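Local coordinates for protein protease (Penicillium cyclopium, PDB 5Z6O) that catalyses the hydrolysis of peptide bonds as a subtilisin-type serine protease of the proteinase K kind, probably cleaving substrates such as casein, gelatin and type IV collagen, at residues N134-G139 against A230-A235; G40-I45 against T75-T80; A194-F199 against S225-A230. All blocks are in the same frame, centred on the assembly; numbering follows the deposited sequence.

Contact 1: N134-G139 against A230-A235; sequences NMSLGG and AAPHVA. With PMS (phenylmethanesulfonic acid), chain C.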
ATOM      1  N   ASN A 134      -1.253  -4.506   3.287  1.00  9.58           N
ATOM      2  CA  ASN A 134      -1.519  -3.083   3.122  1.00  5.85           C
ATOM      3  C   ASN A 134      -2.707  -2.681   3.993  1.00 10.78           C
ATOM      4  O   ASN A 134      -3.789  -3.276   3.895  1.00  9.43           O
ATOM      5  CB  ASN A 134      -1.813  -2.729   1.675  1.00  7.04           C
ATOM      6  CG  ASN A 134      -1.966  -1.221   1.497  1.00 10.04           C
ATOM      7  OD1 ASN A 134      -0.973  -0.475   1.529  1.00 11.87           O
ATOM      8  ND2 ASN A 134      -3.193  -0.762   1.355  1.00  8.55           N
ATOM      9  N   MET A 135      -2.546  -1.608   4.774  1.00  9.61           N
ATOM     10  CA  MET A 135      -3.629  -1.127   5.645  1.00  6.44           C
ATOM     11  C   MET A 135      -3.854   0.342   5.324  1.00  9.34           C
ATOM     12  O   MET A 135      -3.140   1.195   5.834  1.00 10.57           O
ATOM     13  CB  MET A 135      -3.331  -1.304   7.135  1.00 13.29           C
ATOM     14  CG  MET A 135      -3.504  -2.768   7.545  1.00 14.48           C
ATOM     15  SD  MET A 135      -3.443  -2.956   9.388  1.00 20.91           S
ATOM     16  CE  MET A 135      -4.891  -2.080   9.928  1.00 19.04           C
ATOM     17  N   SER A 136      -4.818   0.625   4.473  1.00 12.47           N
ATOM     18  CA  SER A 136      -5.149   2.009   4.136  1.00 14.73           C
ATOM     19  C   SER A 136      -6.319   2.477   4.967  1.00 17.03           C
ATOM     20  O   SER A 136      -7.357   2.811   4.443  1.00 28.36           O
ATOM     21  CB  SER A 136      -5.464   2.131   2.646  1.00 18.28           C
ATOM     22  OG  SER A 136      -4.279   2.034   1.855  1.00 11.94           O
ATOM     23  N   LEU A 137      -6.201   2.372   6.274  1.00 15.35           N
ATOM     24  CA  LEU A 137      -7.231   2.791   7.200  1.00 17.27           C
ATOM     25  C   LEU A 137      -6.514   3.187   8.481  1.00 22.20           C
ATOM     26  O   LEU A 137      -5.352   2.851   8.698  1.00 19.10           O
ATOM     27  CB  LEU A 137      -8.256   1.690   7.478  1.00 19.81           C
ATOM     28  CG  LEU A 137      -7.683   0.355   7.966  1.00 27.07           C
ATOM     29  CD1 LEU A 137      -7.492   0.313   9.480  1.00 31.94           C
ATOM     30  CD2 LEU A 137      -8.580  -0.808   7.509  1.00 31.39           C
ATOM     31  N   GLY A 138      -7.201   3.926   9.316  1.00 27.77           N
ATOM     32  CA  GLY A 138      -6.528   4.461  10.485  1.00 19.99           C
ATOM     33  C   GLY A 138      -7.580   5.011  11.408  1.00 22.99           C
ATOM     34  O   GLY A 138      -8.747   5.170  11.036  1.00 22.72           O
ATOM     35  N   GLY A 139      -7.165   5.292  12.623  1.00 17.47           N
ATOM     36  CA  GLY A 139      -8.123   5.819  13.556  1.00 22.83           C
ATOM     37  C   GLY A 139      -7.410   6.362  14.745  1.00 17.38           C
ATOM     38  O   GLY A 139      -6.200   6.577  14.706  1.00 17.45           O
ATOM     39  N   ALA A 230      -1.505   6.380  -1.064  1.00  6.59           N
ATOM     40  CA  ALA A 230      -0.059   6.393  -0.962  1.00  5.59           C
ATOM     41  C   ALA A 230       0.455   5.038  -0.472  1.00  6.87           C
ATOM     42  O   ALA A 230       1.315   4.426  -1.112  1.00  7.36           O
ATOM     43  CB  ALA A 230       0.344   7.532  -0.009  1.00  9.55           C
ATOM     44  N   ALA A 231      -0.133   4.512   0.600  1.00  5.87           N
ATOM     45  CA  ALA A 231       0.350   3.242   1.158  1.00  7.34           C
ATOM     46  C   ALA A 231       0.461   2.089   0.151  1.00  5.72           C
ATOM     47  O   ALA A 231       1.475   1.366   0.194  1.00  6.41           O
ATOM     48  CB  ALA A 231      -0.538   2.819   2.338  1.00  7.68           C
ATOM     49  N   PRO A 232      -0.514   1.828  -0.725  1.00  5.69           N
ATOM     50  CA  PRO A 232      -0.384   0.678  -1.622  1.00  5.00           C
ATOM     51  C   PRO A 232       0.719   0.833  -2.650  1.00  6.92           C
ATOM     52  O   PRO A 232       1.198  -0.199  -3.154  1.00  8.68           O
ATOM     53  CB  PRO A 232      -1.783   0.569  -2.281  1.00  8.04           C
ATOM     54  CG  PRO A 232      -2.410   1.883  -2.082  1.00 11.36           C
ATOM     55  CD  PRO A 232      -1.870   2.388  -0.764  1.00  7.15           C
ATOM     56  N   HIS A 233       1.159   2.059  -2.977  1.00  4.89           N
ATOM     57  CA  HIS A 233       2.367   2.152  -3.807  1.00  4.05           C
ATOM     58  C   HIS A 233       3.528   1.478  -3.096  1.00  8.68           C
ATOM     59  O   HIS A 233       4.360   0.814  -3.728  1.00  7.61           O
ATOM     60  CB  HIS A 233       2.742   3.613  -4.106  1.00  4.90           C
ATOM     61  CG  HIS A 233       1.819   4.318  -5.068  1.00  5.27           C
ATOM     62  ND1 HIS A 233       0.638   4.919  -4.675  1.00  6.79           N
ATOM     63  CD2 HIS A 233       1.936   4.559  -6.401  1.00  9.63           C
ATOM     64  CE1 HIS A 233       0.073   5.505  -5.724  1.00  7.77           C
ATOM     65  NE2 HIS A 233       0.843   5.304  -6.780  1.00  9.02           N
ATOM     66  N   VAL A 234       3.613   1.666  -1.776  1.00  6.31           N
ATOM     67  CA  VAL A 234       4.724   1.102  -1.013  1.00  5.98           C
ATOM     68  C   VAL A 234       4.517  -0.399  -0.817  1.00  7.45           C
ATOM     69  O   VAL A 234       5.480  -1.174  -0.896  1.00  8.72           O
ATOM     70  CB  VAL A 234       4.886   1.854   0.327  1.00  5.29           C
ATOM     71  CG1 VAL A 234       6.039   1.262   1.166  1.00  9.61           C
ATOM     72  CG2 VAL A 234       5.186   3.334   0.070  1.00  8.18           C
ATOM     73  N   ALA A 235       3.270  -0.847  -0.635  1.00  6.34           N
ATOM     74  CA  ALA A 235       3.008  -2.288  -0.584  1.00  6.14           C
ATOM     75  C   ALA A 235       3.479  -2.946  -1.871  1.00  6.45           C
ATOM     76  O   ALA A 235       4.162  -3.985  -1.848  1.00  7.76           O
ATOM     77  CB  ALA A 235       1.508  -2.580  -0.396  1.00  3.91           C
TER
HETATM   78  C   PMS C 302      -9.026   6.314   4.125  1.00 50.72           C
HETATM   79  S   PMS C 302      -8.091   6.690   2.617  1.00 73.34           S
HETATM   80  C1  PMS C 302      -8.164   6.549   5.376  0.56 57.13           C
HETATM   81  C2  PMS C 302      -6.797   6.300   5.389  0.56 21.34           C
HETATM   82  C3  PMS C 302      -6.056   6.518   6.543  0.56 32.69           C
HETATM   83  C4  PMS C 302      -6.670   6.991   7.693  0.56 33.79           C
HETATM   84  C5  PMS C 302      -8.036   7.234   7.680  0.56 41.16           C
HETATM   85  C6  PMS C 302      -8.775   7.029   6.526  0.56 55.48           C
HETATM   86  O2S PMS C 302      -8.992   6.975   1.452  1.00 79.29           O
HETATM   87  O1S PMS C 302      -7.309   7.962   2.747  1.00 98.40           O

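Contact 2: G40-I45 against T75-T80; sequences GVDTGI and THTAST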
ATOM      1  N   GLY A  40      -4.772  -7.284   1.145  1.00  8.62           N
ATOM      2  CA  GLY A  40      -5.437  -5.992   1.152  1.00  8.88           C
ATOM      3  C   GLY A  40      -6.458  -5.952   2.264  1.00 11.27           C
ATOM      4  O   GLY A  40      -7.490  -6.625   2.188  1.00 12.36           O
ATOM      5  N   VAL A  41      -6.170  -5.204   3.327  1.00 10.27           N
ATOM      6  CA  VAL A  41      -7.022  -5.173   4.516  1.00  7.53           C
ATOM      7  C   VAL A  41      -7.870  -3.910   4.420  1.00 10.03           C
ATOM      8  O   VAL A  41      -7.397  -2.803   4.725  1.00 12.74           O
ATOM      9  CB  VAL A  41      -6.174  -5.196   5.798  1.00  8.14           C
ATOM     10  CG1 VAL A  41      -7.050  -5.128   7.034  1.00 11.61           C
ATOM     11  CG2 VAL A  41      -5.279  -6.453   5.848  1.00 12.10           C
ATOM     12  N   ASP A  42      -9.122  -4.042   3.972  1.00  8.80           N
ATOM     13  CA  ASP A  42      -9.859  -2.876   3.498  1.00  9.13           C
ATOM     14  C   ASP A  42     -11.342  -3.218   3.362  1.00  8.54           C
ATOM     15  O   ASP A  42     -11.841  -4.082   4.094  1.00 10.48           O
ATOM     16  CB  ASP A  42      -9.249  -2.411   2.166  1.00  9.89           C
ATOM     17  CG  ASP A  42      -9.389  -0.938   1.928  1.00 20.45           C
ATOM     18  OD1 ASP A  42     -10.538  -0.439   1.941  1.00 13.93           O
ATOM     19  OD2 ASP A  42      -8.341  -0.287   1.690  1.00 16.93           O
ATOM     20  N   THR A  43     -12.044  -2.569   2.425  1.00 10.38           N
ATOM     21  CA  THR A  43     -13.464  -2.823   2.207  1.00 10.40           C
ATOM     22  C   THR A  43     -13.766  -4.059   1.348  1.00 12.32           C
ATOM     23  O   THR A  43     -14.935  -4.261   0.979  1.00 12.42           O
ATOM     24  CB  THR A  43     -14.126  -1.606   1.569  1.00 10.18           C
ATOM     25  OG1 THR A  43     -13.613  -1.373   0.251  1.00  9.95           O
ATOM     26  CG2 THR A  43     -13.904  -0.359   2.404  1.00 12.22           C
ATOM     27  N   GLY A  44     -12.778  -4.880   1.019  1.00 11.08           N
ATOM     28  CA  GLY A  44     -12.962  -5.942   0.050  1.00 10.69           C
ATOM     29  C   GLY A  44     -12.443  -5.557  -1.323  1.00 15.04           C
ATOM     30  O   GLY A  44     -12.084  -4.417  -1.591  1.00 14.19           O
ATOM     31  N   ILE A  45     -12.378  -6.550  -2.208  1.00  8.95           N
ATOM     32  CA  ILE A  45     -11.849  -6.356  -3.554  1.00  8.65           C
ATOM     33  C   ILE A  45     -12.814  -6.964  -4.553  1.00 16.38           C
ATOM     34  O   ILE A  45     -13.284  -8.091  -4.353  1.00 14.22           O
ATOM     35  CB  ILE A  45     -10.478  -7.025  -3.725  1.00 10.96           C
ATOM     36  CG1 ILE A  45      -9.463  -6.469  -2.745  1.00  8.71           C
ATOM     37  CG2 ILE A  45      -9.970  -6.856  -5.169  1.00  9.32           C
ATOM     38  CD1 ILE A  45      -8.186  -7.319  -2.741  1.00 10.01           C
ATOM     39  N   THR A  75     -10.876  -2.128  -3.649  1.00 10.36           N
ATOM     40  CA  THR A  75     -10.482  -2.469  -5.015  1.00 10.85           C
ATOM     41  C   THR A  75      -9.453  -1.486  -5.544  1.00  8.60           C
ATOM     42  O   THR A  75      -8.484  -1.868  -6.209  1.00  9.72           O
ATOM     43  CB  THR A  75     -11.713  -2.449  -5.916  1.00 11.20           C
ATOM     44  OG1 THR A  75     -12.656  -3.416  -5.420  1.00 11.82           O
ATOM     45  CG2 THR A  75     -11.333  -2.725  -7.419  1.00 10.58           C
ATOM     46  N   HIS A  76      -9.658  -0.214  -5.246  1.00  8.46           N
ATOM     47  CA  HIS A  76      -8.778   0.830  -5.758  1.00  6.62           C
ATOM     48  C   HIS A  76      -7.365   0.661  -5.188  1.00 10.76           C
ATOM     49  O   HIS A  76      -6.366   0.680  -5.920  1.00  9.46           O
ATOM     50  CB  HIS A  76      -9.390   2.191  -5.381  1.00  7.76           C
ATOM     51  CG  HIS A  76      -8.751   3.383  -6.047  1.00  9.69           C
ATOM     52  ND1 HIS A  76      -7.601   4.000  -5.566  1.00  9.34           N
ATOM     53  CD2 HIS A  76      -9.131   4.094  -7.134  1.00  8.06           C
ATOM     54  CE1 HIS A  76      -7.298   5.023  -6.354  1.00  8.40           C
ATOM     55  NE2 HIS A  76      -8.218   5.109  -7.299  1.00 10.08           N
ATOM     56  N   THR A  77      -7.264   0.440  -3.878  1.00  8.30           N
ATOM     57  CA  THR A  77      -5.940   0.272  -3.282  1.00  8.32           C
ATOM     58  C   THR A  77      -5.281  -1.033  -3.701  1.00  7.44           C
ATOM     59  O   THR A  77      -4.072  -1.046  -4.003  1.00 10.59           O
ATOM     60  CB  THR A  77      -6.008   0.371  -1.754  1.00  8.54           C
ATOM     61  OG1 THR A  77      -6.846  -0.663  -1.224  1.00  8.95           O
ATOM     62  CG2 THR A  77      -6.558   1.790  -1.331  1.00  8.81           C
ATOM     63  N   ALA A  78      -6.046  -2.139  -3.766  1.00  8.18           N
ATOM     64  CA  ALA A  78      -5.434  -3.356  -4.295  1.00  8.88           C
ATOM     65  C   ALA A  78      -4.940  -3.143  -5.727  1.00  7.98           C
ATOM     66  O   ALA A  78      -3.910  -3.697  -6.146  1.00  7.71           O
ATOM     67  CB  ALA A  78      -6.463  -4.495  -4.253  1.00  8.49           C
ATOM     68  N   SER A  79      -5.682  -2.368  -6.501  1.00  8.09           N
ATOM     69  CA  SER A  79      -5.317  -2.116  -7.892  1.00  7.35           C
ATOM     70  C   SER A  79      -4.018  -1.315  -7.999  1.00  9.53           C
ATOM     71  O   SER A  79      -3.160  -1.632  -8.825  1.00  7.86           O
ATOM     72  CB  SER A  79      -6.488  -1.386  -8.588  1.00  9.62           C
ATOM     73  OG  SER A  79      -6.133  -1.027  -9.906  1.00  9.90           O
ATOM     74  N   THR A  80      -3.866  -0.269  -7.190  1.00  7.77           N
ATOM     75  CA  THR A  80      -2.599   0.467  -7.143  1.00  6.70           C
ATOM     76  C   THR A  80      -1.452  -0.456  -6.768  1.00  9.97           C
ATOM     77  O   THR A  80      -0.346  -0.320  -7.297  1.00  7.12           O
ATOM     78  CB  THR A  80      -2.732   1.617  -6.127  1.00  6.92           C
ATOM     79  OG1 THR A  80      -3.670   2.561  -6.660  1.00  9.39           O
ATOM     80  CG2 THR A  80      -1.402   2.310  -5.850  1.00  8.49           C
TER

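Contact 3: A194-F199 against S225-A230; sequences ASFTNF and SGTSMA. With PMS (phenylmethanesulfonic acid), chain C.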
ATOM      1  N   ALA A 194       1.115  16.644   0.355  1.00 15.29           N
ATOM      2  CA  ALA A 194      -0.310  16.906   0.171  1.00 14.83           C
ATOM      3  C   ALA A 194      -0.870  17.617   1.398  1.00 14.55           C
ATOM      4  O   ALA A 194      -0.457  17.340   2.514  1.00 13.65           O
ATOM      5  CB  ALA A 194      -1.058  15.588  -0.053  1.00 13.39           C
ATOM      6  N   SER A 195      -1.809  18.545   1.190  1.00 17.15           N
ATOM      7  CA  SER A 195      -2.240  19.395   2.304  1.00 19.56           C
ATOM      8  C   SER A 195      -2.879  18.592   3.434  1.00 21.22           C
ATOM      9  O   SER A 195      -2.802  18.992   4.602  1.00 23.12           O
ATOM     10  CB  SER A 195      -3.226  20.450   1.799  1.00 14.98           C
ATOM     11  OG  SER A 195      -4.318  19.842   1.143  1.00 36.97           O
ATOM     12  N   PHE A 196      -3.541  17.483   3.112  1.00 16.06           N
ATOM     13  CA  PHE A 196      -4.236  16.697   4.125  1.00 13.00           C
ATOM     14  C   PHE A 196      -3.345  15.707   4.860  1.00 14.30           C
ATOM     15  O   PHE A 196      -3.811  15.103   5.824  1.00 17.17           O
ATOM     16  CB  PHE A 196      -5.383  15.911   3.473  1.00 16.58           C
ATOM     17  CG  PHE A 196      -4.942  15.088   2.287  1.00 16.42           C
ATOM     18  CD1 PHE A 196      -4.315  13.853   2.482  1.00 14.80           C
ATOM     19  CD2 PHE A 196      -5.114  15.558   0.974  1.00 16.17           C
ATOM     20  CE1 PHE A 196      -3.872  13.103   1.395  1.00 11.88           C
ATOM     21  CE2 PHE A 196      -4.699  14.796  -0.137  1.00 15.14           C
ATOM     22  CZ  PHE A 196      -4.063  13.547   0.087  1.00 11.18           C
ATOM     23  N   THR A 197      -2.106  15.475   4.431  1.00 14.34           N
ATOM     24  CA  THR A 197      -1.383  14.318   4.958  1.00 14.25           C
ATOM     25  C   THR A 197      -0.951  14.525   6.401  1.00 18.04           C
ATOM     26  O   THR A 197      -0.552  15.622   6.798  1.00 15.58           O
ATOM     27  CB  THR A 197      -0.156  13.957   4.087  1.00 12.75           C
ATOM     28  OG1 THR A 197       0.343  12.672   4.504  1.00 10.96           O
ATOM     29  CG2 THR A 197       0.974  14.984   4.243  1.00 12.97           C
ATOM     30  N   ASN A 198      -1.043  13.455   7.187  1.00 15.21           N
ATOM     31  CA  ASN A 198      -0.385  13.436   8.482  1.00 14.38           C
ATOM     32  C   ASN A 198       1.119  13.384   8.260  1.00 14.93           C
ATOM     33  O   ASN A 198       1.586  13.040   7.173  1.00 17.96           O
ATOM     34  CB  ASN A 198      -0.857  12.242   9.322  1.00 12.43           C
ATOM     35  CG  ASN A 198      -2.251  12.442   9.920  1.00 19.11           C
ATOM     36  OD1 ASN A 198      -2.895  13.466   9.730  1.00 18.51           O
ATOM     37  ND2 ASN A 198      -2.725  11.439  10.625  1.00 13.65           N
ATOM     38  N   PHE A 199       1.881  13.754   9.296  1.00 16.18           N
ATOM     39  CA  PHE A 199       3.324  13.963   9.165  1.00 15.73           C
ATOM     40  C   PHE A 199       3.982  13.600  10.488  1.00 18.43           C
ATOM     41  O   PHE A 199       3.363  12.994  11.374  1.00 20.40           O
ATOM     42  CB  PHE A 199       3.644  15.423   8.778  1.00 14.21           C
ATOM     43  CG  PHE A 199       2.950  16.424   9.656  1.00 16.95           C
ATOM     44  CD1 PHE A 199       3.477  16.763  10.912  1.00 17.07           C
ATOM     45  CD2 PHE A 199       1.743  16.987   9.255  1.00 19.52           C
ATOM     46  CE1 PHE A 199       2.808  17.661  11.734  1.00 21.81           C
ATOM     47  CE2 PHE A 199       1.081  17.887  10.069  1.00 21.06           C
ATOM     48  CZ  PHE A 199       1.610  18.215  11.307  1.00 18.81           C
ATOM     49  N   SER A 225      -7.984  10.597  -3.732  1.00 10.92           N
ATOM     50  CA  SER A 225      -6.862  11.172  -2.997  1.00 10.38           C
ATOM     51  C   SER A 225      -6.908  10.762  -1.541  1.00 10.95           C
ATOM     52  O   SER A 225      -7.983  10.686  -0.935  1.00 14.14           O
ATOM     53  CB  SER A 225      -6.854  12.704  -3.035  1.00 14.61           C
ATOM     54  OG  SER A 225      -6.775  13.166  -4.354  1.00 12.02           O
ATOM     55  N   GLY A 226      -5.737  10.546  -0.969  1.00 10.14           N
ATOM     56  CA  GLY A 226      -5.612  10.257   0.443  1.00 11.42           C
ATOM     57  C   GLY A 226      -4.325   9.514   0.690  1.00  9.58           C
ATOM     58  O   GLY A 226      -3.684   9.009  -0.225  1.00  9.66           O
ATOM     59  N   THR A 227      -3.913   9.478   1.956  1.00  6.87           N
ATOM     60  CA  THR A 227      -2.793   8.586   2.271  1.00  8.96           C
ATOM     61  C   THR A 227      -3.180   7.122   2.044  1.00  7.97           C
ATOM     62  O   THR A 227      -2.293   6.271   1.920  1.00  7.39           O
ATOM     63  CB  THR A 227      -2.310   8.758   3.711  1.00 10.45           C
ATOM     64  OG1 THR A 227      -3.394   8.587   4.603  1.00  9.49           O
ATOM     65  CG2 THR A 227      -1.703  10.174   3.953  1.00 10.05           C
ATOM     66  N   SER A 228      -4.492   6.823   1.968  1.00  8.81           N
ATOM     67  CA  SER A 228      -4.935   5.498   1.523  1.00  9.74           C
ATOM     68  C   SER A 228      -4.383   5.136   0.155  1.00 11.75           C
ATOM     69  O   SER A 228      -4.222   3.946  -0.151  1.00  8.72           O
ATOM     70  CB  SER A 228      -6.482   5.415   1.459  1.00 10.06           C
ATOM     71  OG  SER A 228      -7.036   5.512   2.773  1.00 25.32           O
ATOM     72  N   MET A 229      -4.204   6.131  -0.720  1.00  7.17           N
ATOM     73  CA  MET A 229      -3.664   5.895  -2.056  1.00  8.33           C
ATOM     74  C   MET A 229      -2.144   5.787  -2.057  1.00  6.56           C
ATOM     75  O   MET A 229      -1.559   5.159  -2.948  1.00  8.67           O
ATOM     76  CB  MET A 229      -4.082   7.043  -2.981  1.00  8.92           C
ATOM     77  CG  MET A 229      -5.555   6.992  -3.457  1.00 10.03           C
ATOM     78  SD  MET A 229      -6.769   7.187  -2.120  1.00 12.59           S
ATOM     79  CE  MET A 229      -7.513   5.581  -2.044  1.00 14.81           C
ATOM     80  N   ALA A 230      -1.505   6.380  -1.064  1.00  6.59           N
ATOM     81  CA  ALA A 230      -0.059   6.393  -0.962  1.00  5.59           C
ATOM     82  C   ALA A 230       0.455   5.038  -0.472  1.00  6.87           C
ATOM     83  O   ALA A 230       1.315   4.426  -1.112  1.00  7.36           O
ATOM     84  CB  ALA A 230       0.344   7.532  -0.009  1.00  9.55           C
TER
HETATM   85  C   PMS C 302      -9.026   6.314   4.125  1.00 50.72           C
HETATM   86  S   PMS C 302      -8.091   6.690   2.617  1.00 73.34           S
HETATM   87  C1  PMS C 302      -8.164   6.549   5.376  0.56 57.13           C
HETATM   88  C2  PMS C 302      -6.797   6.300   5.389  0.56 21.34           C
HETATM   89  C3  PMS C 302      -6.056   6.518   6.543  0.56 32.69           C
HETATM   90  C4  PMS C 302      -6.670   6.991   7.693  0.56 33.79           C
HETATM   91  C5  PMS C 302      -8.036   7.234   7.680  0.56 41.16           C
HETATM   92  C6  PMS C 302      -8.775   7.029   6.526  0.56 55.48           C
HETATM   93  O2S PMS C 302      -8.992   6.975   1.452  1.00 79.29           O
HETATM   94  O1S PMS C 302      -7.309   7.962   2.747  1.00 98.40           O

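Contact 1: N134-G139 against A230-A235
S136 OG is surrounded by three groups: it rests on the ring of P232, 3.6 Å from CD of that proline, lies beside the methyl of A231, and is hydrogen-bonded to the backbone carbonyl of S228. OG lies anti to the carbonyl carbon (chi1 -73°), which swings it off the strand end toward the start of helix 227-245. Serine suits this buried place: it is small enough to fit against two apolar residues, and its polar atom has a backbone carbonyl to meet. P232 brings no N-H to the turn before it, and the helix is kinked there.

Two residues earlier, on the strand, the side chain of N134 crosses that of P232 obliquely, N134 CG lying 4.0 Å from P232 CA. The CB of N134 packs on the methyl of A235, 3.9 Å between the two CB atoms. Alanines at A231 and A235, one helical turn apart, let the helix come within 5.9 Å of the strand, measured between the CA atoms of N134 and A235.

Beyond the strand, the backbone turns to the inhibitor: G138 N is 3.5 Å from C4 of the phenyl ring, where a side chain on G138 would be crowded. This Ser-Leu-Gly-Gly segment, as in other subtilases, forms a wall of the S1 specificity pocket.

Contact 2: G40-I45 against T75-T80
The carboxylate of D42 and the hydroxyl of T77 face each other from opposite directions, with D42 OD2 3.3 Å from T77 OG1, at the join between the end of strand 37-42 and helix 73-82. The other oxygen of the carboxylate is held from its own chain: T43 N donates to D42 OD1 at 2.7 Å, through the lone pair anti to OD2, with a bent N-H...O angle of 142°. The firmer partner of T77 OG1 is the carbonyl of H73, one helical turn back. With OG1 between the backbone N and the carbonyl carbon (chi1 61°), threonine suits the place: the hydroxyl bonds back to that carbonyl while bordering OD2, and CG2 gives an apolar side that packs toward helix 227-245.

An apolar layer lies beside this polar one. I45 reaches across to the helix and sets CD1 on the methyl of A78, 3.6 Å from its CB; the alanine is short enough to admit the isoleucine end, which also reaches V94 and A96 on strand 93-98. T75 OG1 sits 3.6 Å from I45 CA, and is held there by hydrogen bonds to D46 N and to D69.

Further out, T43 is itself fixed through OG1 to D69 and G74 N, and D69 thus links both sides of the join. G44 has backbone angles (phi 99°) at which a CB would be jammed against the preceding carbonyl.

D42 and H73 belong to the charge relay system by close similarity. One N-H on OD1 from the following residue, with the helix that carries H73 bordering OD2, is consistent with a carboxylate held in a set orientation toward the catalytic histidine.

Contact 3: A194-F199 against S225-A230
F196 presses its ring against the backbone of G226 and T227 in the Gly-Thr-Ser-Met-Ala signature of the subtilases, which sets the nucleophile S228 at the start of helix 227-245. The ring meets this backbone obliquely, F196 CE1 lying 3.5 Å from G226 CA, while CE2 reaches the CB of S225. It springs from a type I turn spanning A194 to T197, and the methyl of A194 lies 3.6 Å above one ring face, offset toward the rim. A flat aromatic suits a place where it can lie against the G226-T227 backbone and the A194 methyl. With an alanine at F196, that backbone and methyl would probably lose their shared packing surface and a gap would open beside the signature.

T197 and T227 cross at about a right angle and tightly, T197 OG1 being 3.3 Å from T227 CG2. T197 OG1 donates to N198 O in its carbonyl plane, chi1 at -169° turning the hydroxyl that way, and also meets A186 N. T227 OG1 is bonded to N165 and G164 N.

G226 adopts backbone angles at which a CB would be jammed against the preceding carbonyl; here it would also run into O1S of the inhibitor. In the manner expected of the subtilase oxyanion hole, S228 N donates to O1S (3.1 Å, 147°), and N165 ND2 also bonds the inhibitor, whose sulfur is covalently attached to S228 OG, 1.6 Å away.

The three contacts surround the active site of a single subtilase domain. Along the chain, contact 2 closes before contact 1 opens, and contact 3 is nested within the loop that contact 1 closes. The centres of contacts 1 and 2 lie about 10 Å apart, as do those of contacts 1 and 3, whereas contacts 2 and 3 are about 17 Å apart. Contacts 1 and 2 use neighbouring strands, 131-135 and 37-42, of the parallel seven-stranded sheet; contacts 1 and 3 share helix 227-245 and both touch the inhibitor. Helix 73-82 also packs on helix 227-245, so D42, H73 and S228, remote in sequence, are brought together on one framework.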